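Local coordinates for viral structural protein 4 (Bombyx mori cytoplasmic polyhedrosis virus, PDB 6TZ0), which binds GTP and sits against the viral RNA-dependent RNA polymerase, consistent with a part in transcription of the double-stranded RNA genome, at residues 259-264 and 312-317; 265-270 and 299-304; 320-325 and 546-551. All blocks are in the same frame, centred on the assembly; numbering follows the deposited sequence.

Interaction 1. Residues 259-264 and 312-317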
ATOM      1  N   THR B 259      23.567  21.848  41.643  1.00 26.89           N
ATOM      2  CA  THR B 259      23.103  23.151  41.185  1.00 26.89           C
ATOM      3  C   THR B 259      24.310  24.034  40.913  1.00 26.89           C
ATOM      4  O   THR B 259      25.219  24.124  41.740  1.00 26.89           O
ATOM      5  CB  THR B 259      22.172  23.822  42.195  1.00 26.89           C
ATOM      6  OG1 THR B 259      22.864  24.025  43.427  1.00 26.89           O
ATOM      7  CG2 THR B 259      20.948  22.971  42.437  1.00 26.89           C
ATOM      8  N   TRP B 260      24.320  24.665  39.751  1.00 26.42           N
ATOM      9  CA  TRP B 260      25.462  25.401  39.240  1.00 26.42           C
ATOM     10  C   TRP B 260      25.139  26.884  39.189  1.00 26.42           C
ATOM     11  O   TRP B 260      24.032  27.314  39.498  1.00 26.42           O
ATOM     12  CB  TRP B 260      25.829  24.902  37.846  1.00 26.42           C
ATOM     13  CG  TRP B 260      26.280  23.496  37.774  1.00 26.42           C
ATOM     14  CD1 TRP B 260      25.498  22.403  37.581  1.00 26.42           C
ATOM     15  CD2 TRP B 260      27.624  23.026  37.812  1.00 26.42           C
ATOM     16  NE1 TRP B 260      26.264  21.273  37.538  1.00 26.42           N
ATOM     17  CE2 TRP B 260      27.579  21.630  37.675  1.00 26.42           C
ATOM     18  CE3 TRP B 260      28.862  23.648  37.967  1.00 26.42           C
ATOM     19  CZ2 TRP B 260      28.722  20.846  37.686  1.00 26.42           C
ATOM     20  CZ3 TRP B 260      29.993  22.871  37.973  1.00 26.42           C
ATOM     21  CH2 TRP B 260      29.917  21.486  37.840  1.00 26.42           C
ATOM     22  N   THR B 261      26.115  27.671  38.761  1.00 27.36           N
ATOM     23  CA  THR B 261      25.898  29.074  38.447  1.00 27.36           C
ATOM     24  C   THR B 261      25.815  29.206  36.934  1.00 27.36           C
ATOM     25  O   THR B 261      26.646  28.650  36.214  1.00 27.36           O
ATOM     26  CB  THR B 261      27.017  29.949  39.003  1.00 27.36           C
ATOM     27  OG1 THR B 261      28.252  29.600  38.374  1.00 27.36           O
ATOM     28  CG2 THR B 261      27.151  29.736  40.485  1.00 27.36           C
ATOM     29  N   GLY B 262      24.808  29.914  36.450  1.00 26.49           N
ATOM     30  CA  GLY B 262      24.591  30.036  35.030  1.00 26.49           C
ATOM     31  C   GLY B 262      24.790  31.449  34.526  1.00 26.49           C
ATOM     32  O   GLY B 262      24.946  32.398  35.285  1.00 26.49           O
ATOM     33  N   ILE B 263      24.791  31.567  33.202  1.00 27.05           N
ATOM     34  CA  ILE B 263      24.730  32.877  32.572  1.00 27.05           C
ATOM     35  C   ILE B 263      23.382  33.525  32.844  1.00 27.05           C
ATOM     36  O   ILE B 263      23.295  34.724  33.126  1.00 27.05           O
ATOM     37  CB  ILE B 263      25.010  32.745  31.063  1.00 27.05           C
ATOM     38  CG1 ILE B 263      26.410  32.192  30.833  1.00 27.05           C
ATOM     39  CG2 ILE B 263      24.867  34.065  30.349  1.00 27.05           C
ATOM     40  CD1 ILE B 263      27.490  33.067  31.378  1.00 27.05           C
ATOM     41  N   TYR B 264      22.312  32.739  32.795  1.00 26.89           N
ATOM     42  CA  TYR B 264      20.966  33.274  32.884  1.00 26.89           C
ATOM     43  C   TYR B 264      20.312  33.013  34.230  1.00 26.89           C
ATOM     44  O   TYR B 264      19.149  33.379  34.415  1.00 26.89           O
ATOM     45  CB  TYR B 264      20.092  32.678  31.777  1.00 26.89           C
ATOM     46  CG  TYR B 264      20.700  32.778  30.403  1.00 26.89           C
ATOM     47  CD1 TYR B 264      20.839  34.000  29.768  1.00 26.89           C
ATOM     48  CD2 TYR B 264      21.100  31.640  29.723  1.00 26.89           C
ATOM     49  CE1 TYR B 264      21.392  34.088  28.511  1.00 26.89           C
ATOM     50  CE2 TYR B 264      21.647  31.717  28.463  1.00 26.89           C
ATOM     51  CZ  TYR B 264      21.792  32.944  27.865  1.00 26.89           C
ATOM     52  OH  TYR B 264      22.333  33.031  26.607  1.00 26.89           O
ATOM     53  N   THR B 312      30.404  27.389  38.666  1.00 29.47           N
ATOM     54  CA  THR B 312      30.848  26.766  39.902  1.00 29.47           C
ATOM     55  C   THR B 312      29.662  26.089  40.573  1.00 29.47           C
ATOM     56  O   THR B 312      28.508  26.330  40.224  1.00 29.47           O
ATOM     57  CB  THR B 312      31.483  27.788  40.850  1.00 29.47           C
ATOM     58  OG1 THR B 312      30.503  28.759  41.226  1.00 29.47           O
ATOM     59  CG2 THR B 312      32.641  28.492  40.175  1.00 29.47           C
ATOM     60  N   ILE B 313      29.952  25.238  41.545  1.00 29.74           N
ATOM     61  CA  ILE B 313      28.925  24.441  42.202  1.00 29.74           C
ATOM     62  C   ILE B 313      28.350  25.219  43.376  1.00 29.74           C
ATOM     63  O   ILE B 313      29.091  25.692  44.242  1.00 29.74           O
ATOM     64  CB  ILE B 313      29.487  23.088  42.662  1.00 29.74           C
ATOM     65  CG1 ILE B 313      29.858  22.233  41.458  1.00 29.74           C
ATOM     66  CG2 ILE B 313      28.479  22.357  43.481  1.00 29.74           C
ATOM     67  CD1 ILE B 313      30.604  20.986  41.796  1.00 29.74           C
ATOM     68  N   MET B 314      27.024  25.346  43.407  1.00 28.52           N
ATOM     69  CA  MET B 314      26.336  25.935  44.546  1.00 28.52           C
ATOM     70  C   MET B 314      25.940  24.901  45.587  1.00 28.52           C
ATOM     71  O   MET B 314      25.961  25.210  46.782  1.00 28.52           O
ATOM     72  CB  MET B 314      25.083  26.676  44.084  1.00 28.52           C
ATOM     73  CG  MET B 314      25.342  27.831  43.150  1.00 28.52           C
ATOM     74  SD  MET B 314      23.823  28.553  42.510  1.00 28.52           S
ATOM     75  CE  MET B 314      23.205  29.396  43.959  1.00 28.52           C
ATOM     76  N   LYS B 315      25.587  23.684  45.169  1.00 28.23           N
ATOM     77  CA  LYS B 315      25.063  22.664  46.068  1.00 28.23           C
ATOM     78  C   LYS B 315      25.122  21.303  45.384  1.00 28.23           C
ATOM     79  O   LYS B 315      24.807  21.196  44.199  1.00 28.23           O
ATOM     80  CB  LYS B 315      23.619  22.991  46.465  1.00 28.23           C
ATOM     81  CG  LYS B 315      23.032  22.087  47.512  1.00 28.23           C
ATOM     82  CD  LYS B 315      21.637  22.537  47.880  1.00 28.23           C
ATOM     83  CE  LYS B 315      21.031  21.627  48.925  1.00 28.23           C
ATOM     84  NZ  LYS B 315      19.654  22.053  49.282  1.00 28.23           N
ATOM     85  N   ILE B 316      25.535  20.273  46.130  1.00 28.60           N
ATOM     86  CA  ILE B 316      25.468  18.880  45.690  1.00 28.60           C
ATOM     87  C   ILE B 316      24.757  18.068  46.762  1.00 28.60           C
ATOM     88  O   ILE B 316      25.167  18.076  47.926  1.00 28.60           O
ATOM     89  CB  ILE B 316      26.855  18.266  45.422  1.00 28.60           C
ATOM     90  CG1 ILE B 316      27.536  18.928  44.245  1.00 28.60           C
ATOM     91  CG2 ILE B 316      26.742  16.799  45.082  1.00 28.60           C
ATOM     92  CD1 ILE B 316      28.963  18.483  44.063  1.00 28.60           C
ATOM     93  N   SER B 317      23.707  17.357  46.369  1.00 27.97           N
ATOM     94  CA  SER B 317      22.983  16.456  47.244  1.00 27.97           C
ATOM     95  C   SER B 317      22.883  15.086  46.594  1.00 27.97           C
ATOM     96  O   SER B 317      22.939  14.977  45.366  1.00 27.97           O
ATOM     97  CB  SER B 317      21.576  16.992  47.533  1.00 27.97           C
ATOM     98  OG  SER B 317      21.636  18.251  48.174  1.00 27.97           O
TER
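T259 faces both M314 and K315, so the antiparallel pairing of strands 255-261 and 313-319 is broken by a classic beta bulge. Both backbone polar atoms of T259 bond to strand 313-319: its N reaches K315 O at 2.9 Å, and its O takes M314 N at 2.7 Å, with K315 N adding a weak third bond. Beyond the bulge, T312 O accepts a weak bond from T261 N. The one side-chain hydrogen bond runs the other way, from T312 N to T261 OG1 at 3.1 Å and nearly straight (167°); with chi1 63°, OG1 lies between the backbone N and the carbonyl carbon, turned to the T312 amide.

Apolar packing is centred on W260. I313 CG1 lies over one face of the indole, 3.8 Å from the centroid of its six-membered ring, as a CH-pi contact. On the T259 side, OG1 comes within 3.3 Å of K315 CB, after which the lysine chain runs extended and away, while M314 CG rests on T261 CG2.

In the four-stranded antiparallel sheet, 313-319 is an outermost strand and 266-271 flanks 255-261 across from it. W260 also packs on M269 of strand 266-271 and meets Y286 edge-to-face.

Interaction 2. Residues 265-270 and 299-304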
ATOM      1  N   GLY B 265      21.015  32.391  35.170  1.00 27.73           N
ATOM      2  CA  GLY B 265      20.410  31.989  36.424  1.00 27.73           C
ATOM      3  C   GLY B 265      21.183  30.881  37.103  1.00 27.73           C
ATOM      4  O   GLY B 265      22.396  30.992  37.269  1.00 27.73           O
ATOM      5  N   GLU B 266      20.503  29.815  37.515  1.00 28.51           N
ATOM      6  CA  GLU B 266      21.172  28.639  38.044  1.00 28.51           C
ATOM      7  C   GLU B 266      20.660  27.399  37.326  1.00 28.51           C
ATOM      8  O   GLU B 266      19.523  27.358  36.852  1.00 28.51           O
ATOM      9  CB  GLU B 266      20.981  28.495  39.556  1.00 28.51           C
ATOM     10  CG  GLU B 266      19.599  28.106  40.001  1.00 28.51           C
ATOM     11  CD  GLU B 266      19.501  27.979  41.502  1.00 28.51           C
ATOM     12  OE1 GLU B 266      20.498  28.283  42.185  1.00 28.51           O
ATOM     13  OE2 GLU B 266      18.439  27.553  42.002  1.00 28.51           O
ATOM     14  N   VAL B 267      21.521  26.389  37.238  1.00 26.20           N
ATOM     15  CA  VAL B 267      21.298  25.217  36.401  1.00 26.20           C
ATOM     16  C   VAL B 267      21.378  23.973  37.274  1.00 26.20           C
ATOM     17  O   VAL B 267      22.335  23.816  38.038  1.00 26.20           O
ATOM     18  CB  VAL B 267      22.328  25.149  35.255  1.00 26.20           C
ATOM     19  CG1 VAL B 267      22.114  23.919  34.405  1.00 26.20           C
ATOM     20  CG2 VAL B 267      22.268  26.397  34.399  1.00 26.20           C
ATOM     21  N   THR B 268      20.392  23.084  37.155  1.00 26.33           N
ATOM     22  CA  THR B 268      20.390  21.823  37.890  1.00 26.33           C
ATOM     23  C   THR B 268      20.767  20.654  36.986  1.00 26.33           C
ATOM     24  O   THR B 268      20.262  20.529  35.868  1.00 26.33           O
ATOM     25  CB  THR B 268      19.027  21.553  38.524  1.00 26.33           C
ATOM     26  OG1 THR B 268      18.042  21.431  37.498  1.00 26.33           O
ATOM     27  CG2 THR B 268      18.638  22.687  39.444  1.00 26.33           C
ATOM     28  N   MET B 269      21.639  19.783  37.494  1.00 26.20           N
ATOM     29  CA  MET B 269      22.193  18.670  36.733  1.00 26.20           C
ATOM     30  C   MET B 269      22.069  17.372  37.518  1.00 26.20           C
ATOM     31  O   MET B 269      22.564  17.277  38.641  1.00 26.20           O
ATOM     32  CB  MET B 269      23.667  18.919  36.407  1.00 26.20           C
ATOM     33  CG  MET B 269      24.309  17.845  35.559  1.00 26.20           C
ATOM     34  SD  MET B 269      26.066  18.138  35.335  1.00 26.20           S
ATOM     35  CE  MET B 269      26.035  19.502  34.190  1.00 26.20           C
ATOM     36  N   MET B 270      21.438  16.369  36.914  1.00 30.17           N
ATOM     37  CA  MET B 270      21.352  15.031  37.486  1.00 30.17           C
ATOM     38  C   MET B 270      22.497  14.184  36.949  1.00 30.17           C
ATOM     39  O   MET B 270      22.732  14.151  35.739  1.00 30.17           O
ATOM     40  CB  MET B 270      20.012  14.378  37.153  1.00 30.17           C
ATOM     41  CG  MET B 270      18.828  15.069  37.774  1.00 30.17           C
ATOM     42  SD  MET B 270      17.253  14.386  37.241  1.00 30.17           S
ATOM     43  CE  MET B 270      17.238  12.853  38.139  1.00 30.17           C
ATOM     44  N   ILE B 299      21.316  17.813  31.967  1.00 26.01           N
ATOM     45  CA  ILE B 299      20.781  19.076  32.465  1.00 26.01           C
ATOM     46  C   ILE B 299      19.263  19.066  32.353  1.00 26.01           C
ATOM     47  O   ILE B 299      18.706  18.775  31.291  1.00 26.01           O
ATOM     48  CB  ILE B 299      21.402  20.259  31.710  1.00 26.01           C
ATOM     49  CG1 ILE B 299      22.848  20.434  32.154  1.00 26.01           C
ATOM     50  CG2 ILE B 299      20.622  21.535  31.927  1.00 26.01           C
ATOM     51  CD1 ILE B 299      23.626  21.385  31.319  1.00 26.01           C
ATOM     52  N   THR B 300      18.587  19.389  33.456  1.00 25.84           N
ATOM     53  CA  THR B 300      17.139  19.301  33.551  1.00 25.84           C
ATOM     54  C   THR B 300      16.441  20.625  33.261  1.00 25.84           C
ATOM     55  O   THR B 300      15.317  20.836  33.724  1.00 25.84           O
ATOM     56  CB  THR B 300      16.743  18.798  34.935  1.00 25.84           C
ATOM     57  OG1 THR B 300      17.171  19.742  35.919  1.00 25.84           O
ATOM     58  CG2 THR B 300      17.413  17.476  35.222  1.00 25.84           C
ATOM     59  N   ASP B 301      17.072  21.516  32.511  1.00 27.31           N
ATOM     60  CA  ASP B 301      16.516  22.827  32.217  1.00 27.31           C
ATOM     61  C   ASP B 301      16.210  22.955  30.734  1.00 27.31           C
ATOM     62  O   ASP B 301      16.588  22.113  29.918  1.00 27.31           O
ATOM     63  CB  ASP B 301      17.478  23.933  32.646  1.00 27.31           C
ATOM     64  CG  ASP B 301      17.589  24.053  34.142  1.00 27.31           C
ATOM     65  OD1 ASP B 301      16.617  23.715  34.845  1.00 27.31           O
ATOM     66  OD2 ASP B 301      18.649  24.494  34.615  1.00 27.31           O
ATOM     67  N   ALA B 302      15.520  24.038  30.393  1.00 26.79           N
ATOM     68  CA  ALA B 302      15.194  24.307  29.005  1.00 26.79           C
ATOM     69  C   ALA B 302      16.432  24.754  28.244  1.00 26.79           C
ATOM     70  O   ALA B 302      17.380  25.289  28.816  1.00 26.79           O
ATOM     71  CB  ALA B 302      14.114  25.380  28.902  1.00 26.79           C
ATOM     72  N   ILE B 303      16.418  24.529  26.937  1.00 27.05           N
ATOM     73  CA  ILE B 303      17.502  25.005  26.089  1.00 27.05           C
ATOM     74  C   ILE B 303      17.132  26.389  25.566  1.00 27.05           C
ATOM     75  O   ILE B 303      15.987  26.613  25.146  1.00 27.05           O
ATOM     76  CB  ILE B 303      17.823  23.999  24.968  1.00 27.05           C
ATOM     77  CG1 ILE B 303      16.574  23.614  24.182  1.00 27.05           C
ATOM     78  CG2 ILE B 303      18.441  22.749  25.540  1.00 27.05           C
ATOM     79  CD1 ILE B 303      16.866  22.785  22.959  1.00 27.05           C
ATOM     80  N   PRO B 304      18.043  27.370  25.617  1.00 28.18           N
ATOM     81  CA  PRO B 304      19.408  27.304  26.150  1.00 28.18           C
ATOM     82  C   PRO B 304      19.499  27.435  27.669  1.00 28.18           C
ATOM     83  O   PRO B 304      18.924  28.338  28.260  1.00 28.18           O
ATOM     84  CB  PRO B 304      20.094  28.490  25.472  1.00 28.18           C
ATOM     85  CG  PRO B 304      19.016  29.453  25.227  1.00 28.18           C
ATOM     86  CD  PRO B 304      17.782  28.652  24.944  1.00 28.18           C
TER
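I299 and M269 form an antiparallel non-hydrogen-bonded pair where the short outer strand 297-299 leaves the four-stranded antiparallel sheet, their side chains on one face. The two side chains meet at an angle, M269 bending at its last torsion so that CE lies 3.9 Å from I299 CG1. The other branch of the isoleucine, CG2, meets V267 CG1 at 3.7 Å. That valine methyl stands anti to the backbone N (chi1 179°), which turns it to the isoleucine.

T268, M270 and T300 make up the other side. T300 stands at about a right angle to both of its neighbours: its methyl CG2 packs on M270 SD at 3.7 Å, and its hydroxyl turns to that of T268. The two OG1 atoms are modelled too close together for a hydrogen bond between them to be more than doubtful. The backbone bond beside them is firmer: T300 N gives T268 O a bond of 3.2 Å at 175°, keeping the chain against strand 266-271 for one residue past I299.

D301 then closes the contact. Its side chain crosses that of T268 at about a right angle and brings OD2 against the backbone of V267 and T268. R595 of the RNA-dependent RNA polymerase chain packs on both D301 and V267 while bonding E266 O, so this sheet edge also serves the interface with the polymerase. From the loop, D301 OD2 accepts a weak bond from T268 N at 3.4 Å and lies 3.5 Å from V267 CG1.

Interaction 3. Residues 320-325 and 546-551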
ATOM      1  N   LYS B 320      18.301  10.296  43.309  1.00 29.32           N
ATOM      2  CA  LYS B 320      18.051   9.025  42.643  1.00 29.32           C
ATOM      3  C   LYS B 320      18.684   8.995  41.255  1.00 29.32           C
ATOM      4  O   LYS B 320      18.711  10.005  40.549  1.00 29.32           O
ATOM      5  CB  LYS B 320      16.548   8.793  42.541  1.00 29.32           C
ATOM      6  CG  LYS B 320      16.170   7.463  41.977  1.00 29.32           C
ATOM      7  CD  LYS B 320      14.696   7.277  41.897  1.00 29.32           C
ATOM      8  CE  LYS B 320      14.409   5.938  41.285  1.00 29.32           C
ATOM      9  NZ  LYS B 320      14.830   5.905  39.863  1.00 29.32           N
ATOM     10  N   MET B 321      19.221   7.835  40.876  1.00 30.40           N
ATOM     11  CA  MET B 321      19.766   7.661  39.537  1.00 30.40           C
ATOM     12  C   MET B 321      18.685   7.662  38.470  1.00 30.40           C
ATOM     13  O   MET B 321      17.593   7.127  38.660  1.00 30.40           O
ATOM     14  CB  MET B 321      20.562   6.363  39.435  1.00 30.40           C
ATOM     15  CG  MET B 321      21.966   6.459  39.953  1.00 30.40           C
ATOM     16  SD  MET B 321      22.879   4.965  39.576  1.00 30.40           S
ATOM     17  CE  MET B 321      24.474   5.366  40.275  1.00 30.40           C
ATOM     18  N   MET B 322      19.017   8.254  37.329  1.00 29.05           N
ATOM     19  CA  MET B 322      18.150   8.254  36.165  1.00 29.05           C
ATOM     20  C   MET B 322      18.075   6.869  35.539  1.00 29.05           C
ATOM     21  O   MET B 322      19.032   6.094  35.568  1.00 29.05           O
ATOM     22  CB  MET B 322      18.669   9.240  35.126  1.00 29.05           C
ATOM     23  CG  MET B 322      18.680  10.666  35.593  1.00 29.05           C
ATOM     24  SD  MET B 322      19.270  11.819  34.353  1.00 29.05           S
ATOM     25  CE  MET B 322      21.026  11.531  34.460  1.00 29.05           C
ATOM     26  N   ASN B 323      16.935   6.570  34.965  1.00 29.37           N
ATOM     27  CA  ASN B 323      16.781   5.352  34.208  1.00 29.37           C
ATOM     28  C   ASN B 323      16.784   5.672  32.723  1.00 29.37           C
ATOM     29  O   ASN B 323      16.211   6.685  32.314  1.00 29.37           O
ATOM     30  CB  ASN B 323      15.478   4.635  34.568  1.00 29.37           C
ATOM     31  CG  ASN B 323      15.403   4.279  36.030  1.00 29.37           C
ATOM     32  OD1 ASN B 323      14.550   4.780  36.755  1.00 29.37           O
ATOM     33  ND2 ASN B 323      16.307   3.419  36.478  1.00 29.37           N
ATOM     34  N   PRO B 324      17.441   4.859  31.902  1.00 28.07           N
ATOM     35  CA  PRO B 324      17.484   5.147  30.465  1.00 28.07           C
ATOM     36  C   PRO B 324      16.143   4.924  29.783  1.00 28.07           C
ATOM     37  O   PRO B 324      15.313   4.132  30.228  1.00 28.07           O
ATOM     38  CB  PRO B 324      18.543   4.173  29.945  1.00 28.07           C
ATOM     39  CG  PRO B 324      18.597   3.097  30.953  1.00 28.07           C
ATOM     40  CD  PRO B 324      18.321   3.737  32.263  1.00 28.07           C
ATOM     41  N   SER B 325      15.942   5.651  28.689  1.00 28.30           N
ATOM     42  CA  SER B 325      14.707   5.578  27.925  1.00 28.30           C
ATOM     43  C   SER B 325      14.593   4.246  27.192  1.00 28.30           C
ATOM     44  O   SER B 325      15.585   3.589  26.880  1.00 28.30           O
ATOM     45  CB  SER B 325      14.639   6.725  26.920  1.00 28.30           C
ATOM     46  OG  SER B 325      13.487   6.627  26.108  1.00 28.30           O
ATOM     47  N   TYR B 546      21.181  10.088  25.292  1.00 24.47           N
ATOM     48  CA  TYR B 546      22.216  10.689  26.118  1.00 24.47           C
ATOM     49  C   TYR B 546      23.428   9.768  26.198  1.00 24.47           C
ATOM     50  O   TYR B 546      23.326   8.582  25.878  1.00 24.47           O
ATOM     51  CB  TYR B 546      21.661  10.978  27.511  1.00 24.47           C
ATOM     52  CG  TYR B 546      20.641  12.082  27.528  1.00 24.47           C
ATOM     53  CD1 TYR B 546      21.017  13.396  27.306  1.00 24.47           C
ATOM     54  CD2 TYR B 546      19.317  11.821  27.823  1.00 24.47           C
ATOM     55  CE1 TYR B 546      20.095  14.407  27.325  1.00 24.47           C
ATOM     56  CE2 TYR B 546      18.390  12.831  27.856  1.00 24.47           C
ATOM     57  CZ  TYR B 546      18.782  14.123  27.609  1.00 24.47           C
ATOM     58  OH  TYR B 546      17.857  15.135  27.640  1.00 24.47           O
ATOM     59  N   PRO B 547      24.608  10.288  26.583  1.00 24.60           N
ATOM     60  CA  PRO B 547      25.796   9.418  26.679  1.00 24.60           C
ATOM     61  C   PRO B 547      25.704   8.271  27.676  1.00 24.60           C
ATOM     62  O   PRO B 547      26.227   7.182  27.387  1.00 24.60           O
ATOM     63  CB  PRO B 547      26.902  10.407  27.064  1.00 24.60           C
ATOM     64  CG  PRO B 547      26.487  11.661  26.463  1.00 24.60           C
ATOM     65  CD  PRO B 547      25.004  11.711  26.583  1.00 24.60           C
ATOM     66  N   PHE B 548      25.065   8.462  28.834  1.00 24.68           N
ATOM     67  CA  PHE B 548      24.982   7.360  29.790  1.00 24.68           C
ATOM     68  C   PHE B 548      24.066   6.263  29.272  1.00 24.68           C
ATOM     69  O   PHE B 548      24.246   5.094  29.618  1.00 24.68           O
ATOM     70  CB  PHE B 548      24.520   7.860  31.168  1.00 24.68           C
ATOM     71  CG  PHE B 548      23.046   8.146  31.269  1.00 24.68           C
ATOM     72  CD1 PHE B 548      22.521   9.334  30.802  1.00 24.68           C
ATOM     73  CD2 PHE B 548      22.193   7.247  31.894  1.00 24.68           C
ATOM     74  CE1 PHE B 548      21.175   9.590  30.903  1.00 24.68           C
ATOM     75  CE2 PHE B 548      20.845   7.503  31.998  1.00 24.68           C
ATOM     76  CZ  PHE B 548      20.338   8.674  31.509  1.00 24.68           C
ATOM     77  N   GLU B 549      23.124   6.618  28.398  1.00 25.81           N
ATOM     78  CA  GLU B 549      22.287   5.621  27.743  1.00 25.81           C
ATOM     79  C   GLU B 549      23.088   4.791  26.744  1.00 25.81           C
ATOM     80  O   GLU B 549      22.896   3.574  26.648  1.00 25.81           O
ATOM     81  CB  GLU B 549      21.112   6.317  27.067  1.00 25.81           C
ATOM     82  CG  GLU B 549      20.179   6.969  28.062  1.00 25.81           C
ATOM     83  CD  GLU B 549      19.050   7.737  27.413  1.00 25.81           C
ATOM     84  OE1 GLU B 549      19.097   7.966  26.191  1.00 25.81           O
ATOM     85  OE2 GLU B 549      18.094   8.095  28.127  1.00 25.81           O
ATOM     86  N   MET B 550      24.001   5.426  26.007  1.00 26.40           N
ATOM     87  CA  MET B 550      24.872   4.685  25.101  1.00 26.40           C
ATOM     88  C   MET B 550      25.879   3.820  25.838  1.00 26.40           C
ATOM     89  O   MET B 550      26.328   2.810  25.292  1.00 26.40           O
ATOM     90  CB  MET B 550      25.598   5.631  24.147  1.00 26.40           C
ATOM     91  CG  MET B 550      24.806   5.935  22.904  1.00 26.40           C
ATOM     92  SD  MET B 550      25.562   7.060  21.729  1.00 26.40           S
ATOM     93  CE  MET B 550      25.085   8.590  22.505  1.00 26.40           C
ATOM     94  N   LEU B 551      26.258   4.186  27.060  1.00 26.79           N
ATOM     95  CA  LEU B 551      27.109   3.272  27.813  1.00 26.79           C
ATOM     96  C   LEU B 551      26.304   2.126  28.421  1.00 26.79           C
ATOM     97  O   LEU B 551      26.775   0.977  28.468  1.00 26.79           O
ATOM     98  CB  LEU B 551      27.870   4.034  28.893  1.00 26.79           C
ATOM     99  CG  LEU B 551      28.857   5.060  28.347  1.00 26.79           C
ATOM    100  CD1 LEU B 551      29.532   5.824  29.466  1.00 26.79           C
ATOM    101  CD2 LEU B 551      29.882   4.387  27.453  1.00 26.79           C
TER
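The ring of F548 lies between M322 and E549: the methionine CE sits over one face, and CG of the glutamate lies 3.8 Å above the opposite one, offset toward the rim. This is a Met-aromatic contact in which M322 SD stands obliquely, 5.1 Å from the ring centroid and 43° off its normal. The methionine crosses the phenylalanine at about a right angle, bending at chi3 to bring CE over the ring while CB touches CZ at 4.0 Å. At the edge of the Y546 ring, in its plane, lies E549 OE2.

Y546 is the N-cap of helix 547-556, and E549, three residues on, accepts the N-H of the N-cap residue: Y546 N donates to E549 OE1 at 3.1 Å, coming from above the carboxylate plane. The same glutamate reaches across to the loop before helix 326-340, where its CG packs on P324 CB at 3.7 Å. R377 of the RNA-dependent RNA polymerase chain forms a salt bridge with E549 OE2, which would favour the ionised carboxylate and ties the starts of both helices to the polymerase. On this oxygen also falls a weak but fairly straight bond (164°) from N of S325, the N-cap of helix 326-340, 3.3 Å from E549 OE2.

From the N terminus, strand 255-261 turns directly into 266-271, and W260 N meets V267 O between these neighbours, 2.8 Å apart, where interactions 1 and 2 touch. Interaction 2 closes the shorter loop, through helix 290-296 to strand 297-299. It lies wholly within the loop that interaction 1 closes when the chain returns as strand 313-319; together they add the two outermost strands to the central pair of the antiparallel sheet. Interaction 3 follows in series and spans more than 200 residues, which include the GTP-binding P-loop and the whole parallel sheet, before helix 547-556 comes back to 320-325. M270 packs on M322, linking interactions 2 and 3, whose centres are about 17 Å apart.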